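Local structure of tripartite terminase subunit 3 (Human herpesvirus 5, 3N4P) at residues Gly96-Phe101 with Ala114-His119; Leu153-Val158 with Ile164-Tyr169. The protein probably drives viral genome packaging as the large subunit of the terminase motor, its C-terminal nuclease domain, the part crystallised here, being responsible for DNA cleavage. One frame throughout, in Å; residues are numbered along the deposited sequence.

Contact 1 of 2, residues Gly96-Phe101 with Ala114-His119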
ATOM      1  N   GLY B  96      10.692   9.144   4.372  1.00 36.75           N
ATOM      2  CA  GLY B  96      12.104   9.124   4.048  1.00 37.57           C
ATOM      3  C   GLY B  96      12.892   8.320   5.040  1.00 37.98           C
ATOM      4  O   GLY B  96      12.502   8.230   6.233  1.00 38.93           O
ATOM      5  N   LEU B  97      13.934   7.649   4.526  1.00 37.88           N
ATOM      6  CA  LEU B  97      14.874   6.864   5.356  1.00 39.21           C
ATOM      7  C   LEU B  97      16.258   7.056   4.795  1.00 39.25           C
ATOM      8  O   LEU B  97      16.448   7.108   3.569  1.00 41.31           O
ATOM      9  CB  LEU B  97      14.559   5.353   5.388  1.00 37.32           C
ATOM     10  CG  LEU B  97      13.201   4.888   5.916  1.00 38.46           C
ATOM     11  CD1 LEU B  97      12.824   3.436   5.443  1.00 35.67           C
ATOM     12  CD2 LEU B  97      13.039   5.025   7.482  1.00 38.90           C
ATOM     13  N   GLU B  98      17.229   7.264   5.672  1.00 40.55           N
ATOM     14  CA  GLU B  98      18.616   7.198   5.260  1.00 40.09           C
ATOM     15  C   GLU B  98      19.371   6.432   6.287  1.00 42.23           C
ATOM     16  O   GLU B  98      19.101   6.538   7.489  1.00 41.81           O
ATOM     17  CB  GLU B  98      19.234   8.575   5.091  1.00 40.13           C
ATOM     18  CG  GLU B  98      18.538   9.514   4.055  1.00 42.15           C
ATOM     19  CD  GLU B  98      18.572   9.041   2.580  1.00 44.26           C
ATOM     20  OE1 GLU B  98      19.181   8.005   2.217  1.00 44.50           O
ATOM     21  OE2 GLU B  98      17.959   9.742   1.749  1.00 45.17           O
ATOM     22  N   HIS B  99      20.394   5.718   5.824  1.00 44.12           N
ATOM     23  CA  HIS B  99      21.345   5.087   6.703  1.00 45.92           C
ATOM     24  C   HIS B  99      22.660   5.431   6.059  1.00 47.65           C
ATOM     25  O   HIS B  99      23.087   4.824   5.073  1.00 47.60           O
ATOM     26  CB  HIS B  99      21.143   3.587   6.770  1.00 45.22           C
ATOM     27  CG  HIS B  99      21.914   2.929   7.876  1.00 51.36           C
ATOM     28  ND1 HIS B  99      21.754   1.598   8.199  1.00 48.12           N
ATOM     29  CD2 HIS B  99      22.872   3.406   8.712  1.00 52.37           C
ATOM     30  CE1 HIS B  99      22.585   1.282   9.178  1.00 52.80           C
ATOM     31  NE2 HIS B  99      23.265   2.363   9.517  1.00 53.12           N
ATOM     32  N   PHE B 100      23.338   6.404   6.631  1.00 49.94           N
ATOM     33  CA  PHE B 100      24.502   6.963   5.955  1.00 50.83           C
ATOM     34  C   PHE B 100      25.847   6.545   6.552  1.00 53.68           C
ATOM     35  O   PHE B 100      26.015   6.572   7.760  1.00 54.74           O
ATOM     36  CB  PHE B 100      24.360   8.477   5.922  1.00 51.72           C
ATOM     37  CG  PHE B 100      25.653   9.212   5.567  1.00 56.73           C
ATOM     38  CD1 PHE B 100      25.911   9.560   4.263  1.00 55.31           C
ATOM     39  CD2 PHE B 100      26.573   9.545   6.547  1.00 58.03           C
ATOM     40  CE1 PHE B 100      27.124  10.256   3.912  1.00 61.64           C
ATOM     41  CE2 PHE B 100      27.770  10.205   6.210  1.00 61.61           C
ATOM     42  CZ  PHE B 100      28.032  10.574   4.901  1.00 61.04           C
ATOM     43  N   PHE B 101      26.786   6.157   5.676  1.00 54.14           N
ATOM     44  CA  PHE B 101      28.149   5.732   6.009  1.00 58.11           C
ATOM     45  C   PHE B 101      29.113   6.645   5.251  1.00 60.88           C
ATOM     46  O   PHE B 101      28.948   6.872   4.042  1.00 60.23           O
ATOM     47  CB  PHE B 101      28.461   4.301   5.532  1.00 57.97           C
ATOM     48  CG  PHE B 101      27.594   3.246   6.163  1.00 57.46           C
ATOM     49  CD1 PHE B 101      28.054   2.507   7.235  1.00 57.33           C
ATOM     50  CD2 PHE B 101      26.321   3.001   5.676  1.00 47.75           C
ATOM     51  CE1 PHE B 101      27.250   1.553   7.841  1.00 57.58           C
ATOM     52  CE2 PHE B 101      25.499   2.039   6.289  1.00 56.06           C
ATOM     53  CZ  PHE B 101      25.961   1.324   7.376  1.00 54.78           C
ATOM     54  N   ALA B 114      24.929  16.142   7.554  1.00 54.34           N
ATOM     55  CA  ALA B 114      23.899  17.158   7.457  1.00 54.41           C
ATOM     56  C   ALA B 114      23.283  17.238   6.059  1.00 53.98           C
ATOM     57  O   ALA B 114      22.037  17.323   5.961  1.00 51.41           O
ATOM     58  CB  ALA B 114      24.447  18.530   7.841  1.00 56.07           C
ATOM     59  N   GLU B 115      24.159  17.312   5.039  1.00 54.65           N
ATOM     60  CA  GLU B 115      23.815  17.178   3.606  1.00 55.32           C
ATOM     61  C   GLU B 115      22.999  15.907   3.216  1.00 54.05           C
ATOM     62  O   GLU B 115      22.161  15.943   2.316  1.00 52.96           O
ATOM     63  CB  GLU B 115      25.053  17.109   2.780  1.00 56.80           C
ATOM     64  CG  GLU B 115      26.000  18.359   2.821  1.00 64.51           C
ATOM     65  CD  GLU B 115      25.346  19.651   2.287  1.00 71.02           C
ATOM     66  OE1 GLU B 115      26.100  20.619   1.999  1.00 72.36           O
ATOM     67  OE2 GLU B 115      24.087  19.696   2.148  1.00 69.83           O
ATOM     68  N   CYS B 116      23.273  14.768   3.831  1.00 52.59           N
ATOM     69  CA  CYS B 116      22.512  13.623   3.436  1.00 51.62           C
ATOM     70  C   CYS B 116      21.100  13.745   4.084  1.00 50.64           C
ATOM     71  O   CYS B 116      20.042  13.349   3.485  1.00 50.61           O
ATOM     72  CB  CYS B 116      23.242  12.374   3.847  1.00 51.69           C
ATOM     73  SG  CYS B 116      22.127  11.034   4.230  1.00 56.62           S
ATOM     74  N   ALA B 117      21.040  14.358   5.269  1.00 50.73           N
ATOM     75  CA  ALA B 117      19.724  14.570   5.923  1.00 49.45           C
ATOM     76  C   ALA B 117      18.920  15.609   5.128  1.00 48.51           C
ATOM     77  O   ALA B 117      17.725  15.442   4.868  1.00 48.36           O
ATOM     78  CB  ALA B 117      19.900  14.979   7.341  1.00 49.52           C
ATOM     79  N   ALA B 118      19.600  16.668   4.731  1.00 47.09           N
ATOM     80  CA  ALA B 118      18.979  17.748   4.054  1.00 46.65           C
ATOM     81  C   ALA B 118      18.496  17.360   2.676  1.00 45.19           C
ATOM     82  O   ALA B 118      17.434  17.804   2.273  1.00 43.68           O
ATOM     83  CB  ALA B 118      20.005  18.963   3.909  1.00 48.58           C
ATOM     84  N   HIS B 119      19.324  16.656   1.909  1.00 44.30           N
ATOM     85  CA  HIS B 119      18.932  16.174   0.601  1.00 44.41           C
ATOM     86  C   HIS B 119      17.664  15.295   0.695  1.00 43.12           C
ATOM     87  O   HIS B 119      16.714  15.421  -0.114  1.00 42.29           O
ATOM     88  CB  HIS B 119      20.105  15.370   0.068  1.00 47.40           C
ATOM     89  CG  HIS B 119      19.998  15.002  -1.362  1.00 53.32           C
ATOM     90  ND1 HIS B 119      19.172  15.669  -2.247  1.00 61.72           N
ATOM     91  CD2 HIS B 119      20.609  14.027  -2.074  1.00 59.08           C
ATOM     92  CE1 HIS B 119      19.294  15.125  -3.451  1.00 62.57           C
ATOM     93  NE2 HIS B 119      20.159  14.130  -3.373  1.00 61.73           N
TER

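Contact 2 of 2, residues Leu153-Val158 with Ile164-Tyr169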
ATOM      1  N   LEU B 153      23.836  23.038  10.237  1.00 60.63           N
ATOM      2  CA  LEU B 153      24.144  22.762   8.819  1.00 57.74           C
ATOM      3  C   LEU B 153      22.932  22.312   8.063  1.00 53.42           C
ATOM      4  O   LEU B 153      22.789  22.603   6.917  1.00 52.63           O
ATOM      5  CB  LEU B 153      25.341  21.815   8.601  1.00 56.49           C
ATOM      6  CG  LEU B 153      26.730  22.310   9.025  1.00 58.95           C
ATOM      7  CD1 LEU B 153      27.597  21.123   9.426  1.00 58.48           C
ATOM      8  CD2 LEU B 153      27.503  23.218   7.995  1.00 51.44           C
ATOM      9  N   ILE B 154      22.026  21.633   8.730  1.00 53.74           N
ATOM     10  CA  ILE B 154      20.820  21.112   8.118  1.00 50.43           C
ATOM     11  C   ILE B 154      19.924  22.284   7.796  1.00 53.14           C
ATOM     12  O   ILE B 154      19.405  22.382   6.674  1.00 54.71           O
ATOM     13  CB  ILE B 154      20.056  20.202   9.085  1.00 50.30           C
ATOM     14  CG1 ILE B 154      20.805  18.857   9.281  1.00 47.89           C
ATOM     15  CG2 ILE B 154      18.584  19.931   8.506  1.00 47.09           C
ATOM     16  CD1 ILE B 154      20.176  17.910  10.256  1.00 53.86           C
ATOM     17  N   ARG B 155      19.679  23.139   8.784  1.00 54.60           N
ATOM     18  CA  ARG B 155      18.826  24.307   8.603  1.00 57.75           C
ATOM     19  C   ARG B 155      19.348  25.130   7.387  1.00 58.25           C
ATOM     20  O   ARG B 155      18.583  25.581   6.539  1.00 58.19           O
ATOM     21  CB  ARG B 155      18.857  25.179   9.868  1.00 60.63           C
ATOM     22  CG  ARG B 155      17.829  26.312   9.930  1.00 65.79           C
ATOM     23  CD  ARG B 155      18.252  27.417  10.938  1.00 72.90           C
ATOM     24  NE  ARG B 155      19.691  27.674  10.892  1.00 75.00           N
ATOM     25  CZ  ARG B 155      20.318  28.460  10.015  1.00 79.14           C
ATOM     26  NH1 ARG B 155      19.649  29.109   9.057  1.00 80.57           N
ATOM     27  NH2 ARG B 155      21.645  28.581  10.080  1.00 78.84           N
ATOM     28  N   GLN B 156      20.649  25.272   7.324  1.00 58.65           N
ATOM     29  CA  GLN B 156      21.324  25.865   6.175  1.00 61.22           C
ATOM     30  C   GLN B 156      21.017  25.293   4.766  1.00 59.56           C
ATOM     31  O   GLN B 156      20.648  26.066   3.870  1.00 60.25           O
ATOM     32  CB  GLN B 156      22.812  25.789   6.414  1.00 62.36           C
ATOM     33  CG  GLN B 156      23.339  26.982   7.026  1.00 69.06           C
ATOM     34  CD  GLN B 156      24.853  26.890   7.253  1.00 76.94           C
ATOM     35  OE1 GLN B 156      25.322  26.953   8.419  1.00 81.65           O
ATOM     36  NE2 GLN B 156      25.620  26.698   6.158  1.00 73.51           N
ATOM     37  N   SER B 157      21.208  23.977   4.548  1.00 59.01           N
ATOM     38  CA  SER B 157      20.883  23.379   3.228  1.00 58.66           C
ATOM     39  C   SER B 157      19.403  23.516   2.945  1.00 56.11           C
ATOM     40  O   SER B 157      19.011  23.942   1.857  1.00 58.21           O
ATOM     41  CB  SER B 157      21.254  21.888   3.056  1.00 57.09           C
ATOM     42  OG  SER B 157      22.578  21.632   3.451  1.00 63.66           O
ATOM     43  N   VAL B 158      18.582  23.223   3.922  1.00 53.49           N
ATOM     44  CA  VAL B 158      17.144  23.251   3.700  1.00 52.14           C
ATOM     45  C   VAL B 158      16.679  24.600   3.185  1.00 54.07           C
ATOM     46  O   VAL B 158      16.141  24.685   2.059  1.00 52.14           O
ATOM     47  CB  VAL B 158      16.355  22.770   4.950  1.00 52.95           C
ATOM     48  CG1 VAL B 158      14.863  22.992   4.746  1.00 53.15           C
ATOM     49  CG2 VAL B 158      16.653  21.310   5.203  1.00 48.56           C
ATOM     50  N   ILE B 164      10.488  27.323   3.938  1.00 60.80           N
ATOM     51  CA  ILE B 164       9.631  26.624   4.844  1.00 60.66           C
ATOM     52  C   ILE B 164      10.059  26.975   6.273  1.00 62.34           C
ATOM     53  O   ILE B 164      11.208  27.278   6.483  1.00 61.11           O
ATOM     54  CB  ILE B 164       9.769  25.092   4.606  1.00 58.04           C
ATOM     55  CG1 ILE B 164       8.736  24.339   5.450  1.00 58.18           C
ATOM     56  CG2 ILE B 164      11.236  24.638   4.868  1.00 50.85           C
ATOM     57  CD1 ILE B 164       8.126  23.122   4.781  1.00 62.40           C
ATOM     58  N   ARG B 165       9.179  26.869   7.268  1.00 63.64           N
ATOM     59  CA  ARG B 165       9.619  27.103   8.653  1.00 64.90           C
ATOM     60  C   ARG B 165      10.250  25.873   9.189  1.00 63.08           C
ATOM     61  O   ARG B 165       9.688  24.766   9.080  1.00 61.89           O
ATOM     62  CB  ARG B 165       8.495  27.575   9.573  1.00 67.24           C
ATOM     63  CG  ARG B 165       7.159  27.177   9.073  1.00 72.36           C
ATOM     64  CD  ARG B 165       6.026  28.135   9.453  1.00 82.59           C
ATOM     65  NE  ARG B 165       6.156  28.796  10.753  1.00 89.38           N
ATOM     66  CZ  ARG B 165       5.439  28.516  11.838  1.00 93.82           C
ATOM     67  NH1 ARG B 165       4.526  27.544  11.820  1.00 93.93           N
ATOM     68  NH2 ARG B 165       5.638  29.223  12.951  1.00 96.64           N
ATOM     69  N   VAL B 166      11.418  26.062   9.789  1.00 63.10           N
ATOM     70  CA  VAL B 166      12.200  24.974  10.372  1.00 62.54           C
ATOM     71  C   VAL B 166      12.244  25.197  11.881  1.00 65.28           C
ATOM     72  O   VAL B 166      12.453  26.335  12.326  1.00 69.47           O
ATOM     73  CB  VAL B 166      13.635  25.036   9.849  1.00 61.56           C
ATOM     74  CG1 VAL B 166      14.196  23.699   9.765  1.00 58.67           C
ATOM     75  CG2 VAL B 166      13.645  25.619   8.458  1.00 62.23           C
ATOM     76  N   LEU B 167      12.025  24.147  12.658  1.00 64.34           N
ATOM     77  CA  LEU B 167      12.049  24.177  14.132  1.00 66.10           C
ATOM     78  C   LEU B 167      12.900  23.007  14.552  1.00 63.14           C
ATOM     79  O   LEU B 167      12.901  22.002  13.887  1.00 59.93           O
ATOM     80  CB  LEU B 167      10.664  23.958  14.719  1.00 68.10           C
ATOM     81  CG  LEU B 167       9.655  25.107  14.698  1.00 74.21           C
ATOM     82  CD1 LEU B 167       8.924  25.260  13.376  1.00 76.75           C
ATOM     83  CD2 LEU B 167       8.679  24.926  15.809  1.00 72.02           C
ATOM     84  N   PHE B 168      13.634  23.141  15.635  1.00 64.42           N
ATOM     85  CA  PHE B 168      14.515  22.097  16.084  1.00 64.62           C
ATOM     86  C   PHE B 168      14.120  21.782  17.511  1.00 68.13           C
ATOM     87  O   PHE B 168      13.548  22.617  18.209  1.00 70.88           O
ATOM     88  CB  PHE B 168      15.980  22.492  16.000  1.00 64.10           C
ATOM     89  CG  PHE B 168      16.569  22.317  14.645  1.00 63.97           C
ATOM     90  CD1 PHE B 168      16.471  23.317  13.699  1.00 63.40           C
ATOM     91  CD2 PHE B 168      17.218  21.137  14.296  1.00 64.34           C
ATOM     92  CE1 PHE B 168      17.035  23.171  12.419  1.00 65.58           C
ATOM     93  CE2 PHE B 168      17.782  20.977  13.006  1.00 63.31           C
ATOM     94  CZ  PHE B 168      17.680  21.990  12.069  1.00 61.66           C
ATOM     95  N   TYR B 169      14.350  20.548  17.925  1.00 69.10           N
ATOM     96  CA  TYR B 169      13.963  20.151  19.285  1.00 71.89           C
ATOM     97  C   TYR B 169      15.019  20.857  20.112  1.00 75.19           C
ATOM     98  O   TYR B 169      16.201  20.711  19.794  1.00 75.63           O
ATOM     99  CB  TYR B 169      14.134  18.659  19.458  1.00 69.19           C
ATOM    100  CG  TYR B 169      13.579  18.150  20.752  1.00 72.75           C
ATOM    101  CD1 TYR B 169      12.343  17.479  20.779  1.00 71.91           C
ATOM    102  CD2 TYR B 169      14.270  18.306  21.953  1.00 75.00           C
ATOM    103  CE1 TYR B 169      11.809  17.002  21.986  1.00 76.92           C
ATOM    104  CE2 TYR B 169      13.725  17.824  23.181  1.00 79.26           C
ATOM    105  CZ  TYR B 169      12.515  17.178  23.177  1.00 80.17           C
ATOM    106  OH  TYR B 169      11.986  16.705  24.356  1.00 89.05           O
TER

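Contact 1 of 2, residues Gly96-Phe101 with Ala114-His119
C116 of helix 109-127 drops its side chain between E98 and F100, two residues on the same face of strand 91-100, and so seats the helix on the sheet of an RNase H-like nuclease domain. The strand alternation is evident in the directions of the side chains: E98 and F100 face the helix while the intervening H99 turns from it. Only 154 Å² is buried, and more than half of that belongs to C116.

The apolar contacts all involve the cysteine. Its SG lies 3.8 Å from F100 CB and 3.9 Å from E98 CB, so the sulfur sits against the bases of both side chains. E98 CG is also 3.9 Å from C116 SG.

The aromatic contact is sulfur to ring. F100 has CG anti to its backbone N (chi1 165°), which carries the ring along the flank of C116; the SG then stands 5.0 Å from the centroid of the F100 ring, 52° from the ring normal, an oblique approach. F100 also packs on A112 and I113, four and three residues, about one turn, before C116.

The polar end of E98 looks to other partners. Its chain bends at chi2 (-64°), and the buried carboxylate accepts hydrogen bonds at both oxygens, OE1 from the backbone N of T214 and OE2 from that of Y213, just beyond strand 204-211. The E98 side chain also touches M120. On the F100 side, the second point of touch is C116 CB, 3.9 Å from F100 CD1.

Contact 2 of 2, residues Leu153-Val158 with Ile164-Tyr169
The F168 ring presents its CE1 and CZ corner to helix 153-158, meeting the helix along that margin. At the edge, close to the ring plane, lies I154, whose CB is 4.2 Å from F168 CZ. R155 arrives obliquely: its CB is 3.7 Å from F168 CE1, and its CG follows at 4.1 Å from the same F168 CE1. The guanidinium takes no part in a stack. Its plane is inclined 66° to the ring, R155 NE stays 5.4 Å from F168 CE1, and the two side chains cross at about a right angle. With CG anti to the backbone N (chi1 -170°), the arginine lays its first two carbons by the ring before a bend at chi3 leads the charged end off. Outside the two segments, F168 also packs on A151, I136 and S279.

These residues join the last two elements of a beta-alpha-beta crossover, in which helix 144-161 connects strand 133-138 to its parallel neighbour 165-172. The short axes of helix 153-158 and strand 165-169 run antiparallel, at 169°, and approach to 9.9 Å, a separation that the side chains of one helix face and one strand face fill. The strand alternates as expected: V166 and F168 point to the helix and L167 from it. In all, 236 Å² is buried, through carbon contacts without a hydrogen bond between the segments.

Away from the ring the touches are between aliphatic carbons. R155 CG lies 4.4 Å from V166 CB, a looser touch than the one on the ring, and about one turn on, V158, which also meets L134 and I121, places its CG1 4.0 Å from I164 CG2.

Contacts 1 and 2 lie in series along the chain, with centres 14 Å apart, and each packs a helix on the same sheet. The two helices also meet each other: E115 OE2 and S157 OG are 2.8 Å apart, a probable hydrogen bond, while A118 CB approaches S157 CB to 3.3 Å and A114 CB approaches L153 CB to 3.5 Å. Neither contact forms the nuclease site, where D68 and E139 bind magnesium. Between side chains, F100 of contact 1 is about 10 Å from D256, a predicted active-site residue, and I154 of contact 2 is about 11 Å from both D68 and E139.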